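Local structure of putative Chlorite dismutase TA0507 (3DTZ) at residues Trp82-Asn87 and Ser114-Ser119; Tyr182-Phe187 and Glu193-Tyr198. The protein is of unknown function but probably binds heme and may act as an oxidoreductase, like other members of the chlorite dismutase family. All coordinates share one frame; numbering follows the deposited sequence. Where two conformers were deposited one is given.

Contact 1 of 2, residues Trp82-Asn87 and Ser114-Ser119; sequences WYSSRN and SIYDES
Y116 reaches W82 and S84 across an antiparallel sheet in which strands 79-85 and 106-116 are not neighbours: both pair with strand 25-33, which runs between them, and the CA atoms of S84 and I115, the nearest pair, are still 9.1 Å apart. A tyrosine suits such a gap, being long and rigid with a polar end. Its hydroxyl works both ways. It donates to S84 OG, with Y116 OH 2.8 Å away, and accepts a weak bond from W82 NE1 at 3.1 Å, bent to 131°. With W82 CG anti to the backbone N (chi1 173°), the indole's pyrrole edge is turned to this oxygen, which lies near the indole plane. T26 joins both hydroxyls, and N66 is the stronger partner of S84 OG. Apolar contact is slight: S84 CB sits in the plane of the Y116 ring at its CE2 edge, 3.8 Å off. A phenylalanine in place of Y116 would probably leave W82 NE1 without this acceptor and S84 OG without this donor. In one of its two conformers R86 is linked to E118 through a water, which accepts from R86 NH2 and donates to E118 OE2, and its NH1 makes a salt bridge with E129. D117 OD1 caps the helix that follows, accepting from S119 N at 3.0 Å from above the carboxylate plane, 43° out of it.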
loop_
_atom_site.group_PDB
_atom_site.type_symbol
_atom_site.label_atom_id
_atom_site.label_comp_id
_atom_site.label_asym_id
_atom_site.label_seq_id
_atom_site.Cartn_x
_atom_site.Cartn_y
_atom_site.Cartn_z
ATOM N N TRP D 82 -3.507 5.973 -24.342
ATOM C CA TRP D 82 -4.447 7.073 -24.147
ATOM C C TRP D 82 -5.459 7.047 -25.308
ATOM O O TRP D 82 -5.063 7.005 -26.454
ATOM C CB TRP D 82 -3.688 8.397 -24.138
ATOM C CG TRP D 82 -4.530 9.639 -24.112
ATOM C CD1 TRP D 82 -5.744 9.820 -23.462
ATOM C CD2 TRP D 82 -4.219 10.886 -24.748
ATOM N NE1 TRP D 82 -6.202 11.113 -23.681
ATOM C CE2 TRP D 82 -5.281 11.790 -24.448
ATOM C CE3 TRP D 82 -3.130 11.340 -25.531
ATOM C CZ2 TRP D 82 -5.286 13.132 -24.898
ATOM C CZ3 TRP D 82 -3.133 12.678 -25.989
ATOM C CH2 TRP D 82 -4.229 13.553 -25.693
ATOM N N TYR D 83 -6.756 7.070 -25.009
ATOM C CA TYR D 83 -7.759 7.135 -26.102
ATOM C C TYR D 83 -9.004 7.868 -25.621
ATOM O O TYR D 83 -9.243 7.946 -24.394
ATOM C CB TYR D 83 -8.147 5.730 -26.604
ATOM C CG TYR D 83 -8.561 4.776 -25.523
ATOM C CD1 TYR D 83 -9.890 4.698 -25.093
ATOM C CD2 TYR D 83 -7.600 3.989 -24.869
ATOM C CE1 TYR D 83 -10.250 3.799 -24.052
ATOM C CE2 TYR D 83 -7.943 3.120 -23.863
ATOM C CZ TYR D 83 -9.258 3.026 -23.461
ATOM O OH TYR D 83 -9.546 2.164 -22.431
ATOM N N SER D 84 -9.806 8.336 -26.578
ATOM C CA SER D 84 -10.978 9.180 -26.288
ATOM C C SER D 84 -12.138 8.847 -27.227
ATOM O O SER D 84 -11.909 8.461 -28.361
ATOM C CB SER D 84 -10.623 10.667 -26.418
ATOM O OG SER D 84 -9.348 10.962 -25.852
ATOM N N SER D 85 -13.372 9.033 -26.751
ATOM C CA SER D 85 -14.586 8.789 -27.550
ATOM C C SER D 85 -15.781 9.441 -26.861
ATOM O O SER D 85 -15.805 9.527 -25.650
ATOM C CB SER D 85 -14.899 7.286 -27.632
ATOM O OG SER D 85 -16.081 7.046 -28.431
ATOM N N ARG D 86 -16.769 9.880 -27.641
ATOM C CA ARG D 86 -18.032 10.333 -27.065
ATOM C C ARG D 86 -18.896 9.158 -26.631
ATOM O O ARG D 86 -19.864 9.351 -25.897
ATOM C CB ARG D 86 -18.805 11.230 -28.048
ATOM C CG ARG D 86 -18.150 12.583 -28.245
ATOM C CD ARG D 86 -19.033 13.574 -28.991
ATOM N NE ARG D 86 -18.411 14.896 -28.949
ATOM C CZ ARG D 86 -17.549 15.372 -29.847
ATOM N NH1 ARG D 86 -17.203 14.653 -30.917
ATOM N NH2 ARG D 86 -17.037 16.596 -29.683
ATOM N N ASN D 87 -18.526 7.949 -27.060
ATOM C CA ASN D 87 -19.358 6.745 -26.832
ATOM C C ASN D 87 -18.851 5.931 -25.635
ATOM O O ASN D 87 -17.805 5.283 -25.730
ATOM C CB ASN D 87 -19.406 5.858 -28.089
ATOM C CG ASN D 87 -20.469 4.751 -27.996
ATOM O OD1 ASN D 87 -20.822 4.298 -26.909
ATOM N ND2 ASN D 87 -20.991 4.338 -29.147
ATOM N N SER D 114 -12.527 9.382 -17.424
ATOM C CA SER D 114 -12.880 10.741 -17.047
ATOM C C SER D 114 -13.480 11.448 -18.270
ATOM O O SER D 114 -13.513 10.876 -19.379
ATOM C CB SER D 114 -11.653 11.487 -16.543
ATOM O OG SER D 114 -10.643 11.523 -17.527
ATOM N N ILE D 115 -13.930 12.684 -18.064
ATOM C CA ILE D 115 -14.673 13.416 -19.102
ATOM C C ILE D 115 -13.981 14.741 -19.334
ATOM O O ILE D 115 -13.755 15.467 -18.386
ATOM C CB ILE D 115 -16.122 13.690 -18.614
ATOM C CG1 ILE D 115 -16.873 12.375 -18.428
ATOM C CG2 ILE D 115 -16.898 14.549 -19.611
ATOM C CD1 ILE D 115 -17.552 12.335 -17.071
ATOM N N TYR D 116 -13.673 15.091 -20.580
ATOM C CA TYR D 116 -12.998 16.371 -20.839
ATOM C C TYR D 116 -13.865 17.582 -20.417
ATOM O O TYR D 116 -15.057 17.630 -20.719
ATOM C CB TYR D 116 -12.688 16.522 -22.342
ATOM C CG TYR D 116 -11.572 15.637 -22.832
ATOM C CD1 TYR D 116 -10.230 15.978 -22.624
ATOM C CD2 TYR D 116 -11.869 14.445 -23.507
ATOM C CE1 TYR D 116 -9.188 15.116 -23.093
ATOM C CE2 TYR D 116 -10.867 13.589 -23.988
ATOM C CZ TYR D 116 -9.533 13.934 -23.789
ATOM O OH TYR D 116 -8.563 13.085 -24.254
ATOM N N ASP D 117 -13.244 18.552 -19.739
ATOM C CA ASP D 117 -13.849 19.849 -19.538
ATOM C C ASP D 117 -13.471 20.696 -20.767
ATOM O O ASP D 117 -12.318 21.106 -20.923
ATOM C CB ASP D 117 -13.317 20.482 -18.247
ATOM C CG ASP D 117 -13.851 21.894 -18.019
ATOM O OD1 ASP D 117 -14.679 22.386 -18.826
ATOM O OD2 ASP D 117 -13.424 22.512 -17.009
ATOM N N GLU D 118 -14.430 20.941 -21.649
ATOM C CA GLU D 118 -14.108 21.698 -22.888
ATOM C C GLU D 118 -14.167 23.213 -22.707
ATOM O O GLU D 118 -13.871 23.962 -23.642
ATOM C CB GLU D 118 -15.030 21.272 -24.025
ATOM C CG GLU D 118 -14.975 19.770 -24.291
ATOM C CD GLU D 118 -15.921 19.314 -25.392
ATOM O OE1 GLU D 118 -15.992 19.976 -26.461
ATOM O OE2 GLU D 118 -16.597 18.284 -25.163
ATOM N N SER D 119 -14.558 23.688 -21.525
ATOM C CA SER D 119 -14.768 25.123 -21.371
ATOM C C SER D 119 -13.531 26.004 -21.653
ATOM O O SER D 119 -13.693 27.067 -22.262
ATOM C CB SER D 119 -15.468 25.483 -20.046
ATOM O OG SER D 119 -14.664 25.150 -18.932
HETATM O O HOH W 1 -18.347 17.970 -27.263
#

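Contact 2 of 2, residues Tyr182-Phe187 and Glu193-Tyr198; sequences YTTYSF and EFVVLY
The edge of F187 is driven into the face of F194, the planes at 81° and the ring centroids 5.2 Å apart; the closest atoms are F187 CZ and F194 CZ, at 3.6 Å. In this T-shaped pair the rim of F187, at CZ and CE2, is the bump against the flat side of F194. F187 is roofed in turn by E193, whose CB lies 4.1 Å from the centre of its ring, over the face, a CH-pi contact. A glutamate serves here because its CB and CG lie against the ring while its carboxylate, at the CE1 side, turns to Y152 through OE1 and to R214 of a neighbouring subunit through OE2. On the face that carries F194, the T183 methyl rests beside that ring, CG2 4.1 Å from F194 CD1. The whole is a beta hairpin, strands 180-185 and 194-200, within the antiparallel sheet of the chlorite dismutase fold. At its loop end S186 N still bonds E193 O at 2.7 Å, and E193 and F194 together face M145, a classic beta bulge. The other face carries Y182, T184, V195 and L197. T184 OG1 stands between its backbone N and carbonyl carbon (chi1 77°), from where it donates to V195 O at 2.6 Å, in the carbonyl plane and on a lone pair; the same oxygen gets only a weak bond from T184 N. A beta-branched threonine fits, for while the hydroxyl serves the backbone, and meets S114 OG, T184 CG2 abuts L197 CD1 at 4.2 Å, the side chains crossing at about a right angle. Further along, Y182 CB lies 4.2 Å from L197 CB, and L197 O lies at the edge of the Y182 ring, whose hydroxyl bonds S131.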
loop_
_atom_site.group_PDB
_atom_site.type_symbol
_atom_site.label_atom_id
_atom_site.label_comp_id
_atom_site.label_asym_id
_atom_site.label_seq_id
_atom_site.Cartn_x
_atom_site.Cartn_y
_atom_site.Cartn_z
ATOM N N TYR D 182 -5.216 19.499 -21.103
ATOM C CA TYR D 182 -6.577 19.003 -21.003
ATOM C C TYR D 182 -6.928 18.692 -19.545
ATOM O O TYR D 182 -6.245 17.878 -18.893
ATOM C CB TYR D 182 -6.750 17.724 -21.827
ATOM C CG TYR D 182 -6.246 17.779 -23.244
ATOM C CD1 TYR D 182 -7.058 18.247 -24.282
ATOM C CD2 TYR D 182 -4.975 17.320 -23.559
ATOM C CE1 TYR D 182 -6.596 18.273 -25.603
ATOM C CE2 TYR D 182 -4.509 17.344 -24.878
ATOM C CZ TYR D 182 -5.327 17.824 -25.881
ATOM O OH TYR D 182 -4.841 17.848 -27.163
ATOM N N THR D 183 -7.981 19.333 -19.059
ATOM C CA THR D 183 -8.543 19.034 -17.753
ATOM C C THR D 183 -9.735 18.111 -17.958
ATOM O O THR D 183 -10.605 18.364 -18.817
ATOM C CB THR D 183 -9.009 20.318 -17.021
ATOM O OG1 THR D 183 -7.866 21.148 -16.758
ATOM C CG2 THR D 183 -9.654 19.955 -15.705
ATOM N N THR D 184 -9.775 17.042 -17.177
ATOM C CA THR D 184 -10.859 16.086 -17.308
ATOM C C THR D 184 -11.399 15.839 -15.901
ATOM O O THR D 184 -10.641 15.952 -14.908
ATOM C CB THR D 184 -10.414 14.739 -17.967
ATOM O OG1 THR D 184 -9.691 13.926 -17.017
ATOM C CG2 THR D 184 -9.583 14.970 -19.255
ATOM N N TYR D 185 -12.682 15.517 -15.824
ATOM C CA TYR D 185 -13.318 15.322 -14.523
ATOM C C TYR D 185 -13.826 13.911 -14.323
ATOM O O TYR D 185 -14.264 13.246 -15.263
ATOM C CB TYR D 185 -14.391 16.356 -14.231
ATOM C CG TYR D 185 -15.553 16.424 -15.183
ATOM C CD1 TYR D 185 -15.497 17.227 -16.348
ATOM C CD2 TYR D 185 -16.743 15.735 -14.914
ATOM C CE1 TYR D 185 -16.596 17.308 -17.231
ATOM C CE2 TYR D 185 -17.852 15.816 -15.799
ATOM C CZ TYR D 185 -17.774 16.605 -16.936
ATOM O OH TYR D 185 -18.879 16.671 -17.789
ATOM N N SER D 186 -13.755 13.466 -13.081
ATOM C CA SER D 186 -14.138 12.091 -12.755
ATOM C C SER D 186 -14.871 12.011 -11.403
ATOM O O SER D 186 -14.924 10.940 -10.813
ATOM C CB SER D 186 -12.913 11.156 -12.811
ATOM O OG SER D 186 -11.880 11.630 -11.986
ATOM N N PHE D 187 -15.455 13.123 -10.936
ATOM C CA PHE D 187 -16.337 13.096 -9.734
ATOM C C PHE D 187 -17.310 11.937 -9.812
ATOM O O PHE D 187 -17.949 11.732 -10.844
ATOM C CB PHE D 187 -17.171 14.374 -9.582
ATOM C CG PHE D 187 -16.346 15.600 -9.407
ATOM C CD1 PHE D 187 -15.917 15.969 -8.139
ATOM C CD2 PHE D 187 -15.992 16.385 -10.516
ATOM C CE1 PHE D 187 -15.139 17.116 -7.946
ATOM C CE2 PHE D 187 -15.212 17.536 -10.340
ATOM C CZ PHE D 187 -14.801 17.903 -9.039
ATOM N N GLU D 193 -10.794 13.343 -8.433
ATOM C CA GLU D 193 -11.764 14.281 -8.982
ATOM C C GLU D 193 -11.457 14.683 -10.401
ATOM O O GLU D 193 -12.378 14.888 -11.195
ATOM C CB GLU D 193 -11.851 15.534 -8.106
ATOM C CG GLU D 193 -12.452 15.209 -6.737
ATOM C CD GLU D 193 -12.375 16.318 -5.688
ATOM O OE1 GLU D 193 -11.596 17.289 -5.834
ATOM O OE2 GLU D 193 -13.114 16.181 -4.665
ATOM N N PHE D 194 -10.169 14.826 -10.687
ATOM C CA PHE D 194 -9.677 15.221 -12.006
ATOM C C PHE D 194 -8.590 14.292 -12.519
ATOM O O PHE D 194 -7.823 13.726 -11.744
ATOM C CB PHE D 194 -9.125 16.653 -11.975
ATOM C CG PHE D 194 -10.116 17.670 -11.462
ATOM C CD1 PHE D 194 -11.060 18.217 -12.324
ATOM C CD2 PHE D 194 -10.111 18.067 -10.123
ATOM C CE1 PHE D 194 -11.993 19.144 -11.869
ATOM C CE2 PHE D 194 -11.059 19.017 -9.644
ATOM C CZ PHE D 194 -11.995 19.554 -10.554
ATOM N N VAL D 195 -8.522 14.139 -13.838
ATOM C CA VAL D 195 -7.310 13.584 -14.430
ATOM C C VAL D 195 -6.796 14.664 -15.393
ATOM O O VAL D 195 -7.529 15.105 -16.301
ATOM C CB VAL D 195 -7.535 12.243 -15.133
ATOM C CG1 VAL D 195 -6.175 11.693 -15.660
ATOM C CG2 VAL D 195 -8.203 11.210 -14.187
ATOM N N VAL D 196 -5.595 15.177 -15.136
ATOM C CA VAL D 196 -5.106 16.263 -15.988
ATOM C C VAL D 196 -4.093 15.668 -16.962
ATOM O O VAL D 196 -3.233 14.864 -16.554
ATOM C CB VAL D 196 -4.515 17.435 -15.191
ATOM C CG1 VAL D 196 -4.455 18.620 -16.063
ATOM C CG2 VAL D 196 -5.454 17.812 -14.013
ATOM N N LEU D 197 -4.269 15.979 -18.241
ATOM C CA LEU D 197 -3.436 15.410 -19.314
ATOM C C LEU D 197 -2.708 16.536 -20.056
ATOM O O LEU D 197 -3.303 17.583 -20.345
ATOM C CB LEU D 197 -4.320 14.650 -20.316
ATOM C CG LEU D 197 -5.312 13.653 -19.714
ATOM C CD1 LEU D 197 -6.198 13.050 -20.782
ATOM C CD2 LEU D 197 -4.595 12.579 -18.887
ATOM N N TYR D 198 -1.453 16.285 -20.435
ATOM C CA TYR D 198 -0.664 17.268 -21.188
ATOM C C TYR D 198 0.099 16.574 -22.294
ATOM O O TYR D 198 0.696 15.534 -22.053
ATOM C CB TYR D 198 0.359 17.952 -20.310
ATOM C CG TYR D 198 -0.293 18.582 -19.119
ATOM C CD1 TYR D 198 -0.840 19.864 -19.224
ATOM C CD2 TYR D 198 -0.447 17.867 -17.935
ATOM C CE1 TYR D 198 -1.475 20.447 -18.143
ATOM C CE2 TYR D 198 -1.093 18.445 -16.829
ATOM C CZ TYR D 198 -1.595 19.733 -16.957
ATOM O OH TYR D 198 -2.261 20.326 -15.909
#

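In the fold
Both contacts are buried and belong to one sheet, in which strand 106-116 of contact 1 neighbours strand 180-185 of contact 2. They touch directly: S114 OG and T184 OG1, 2.6 Å apart, probably share a hydrogen bond, and I115 O probably accepts from Y185 N. T26 lies near both, bonding to Y116 and S84 and packing on T184 and L197. Their chemistry differs. Contact 1 spans an intervening strand, so side-chain tips and a water do the work, with its charged residues partly exposed. Contact 2 joins adjacent strands by backbone bonds and close side-chain packing. Both touch a neighbouring subunit, contact 1 through I115, contact 2 through a salt bridge and hydrogen bond at its loop end.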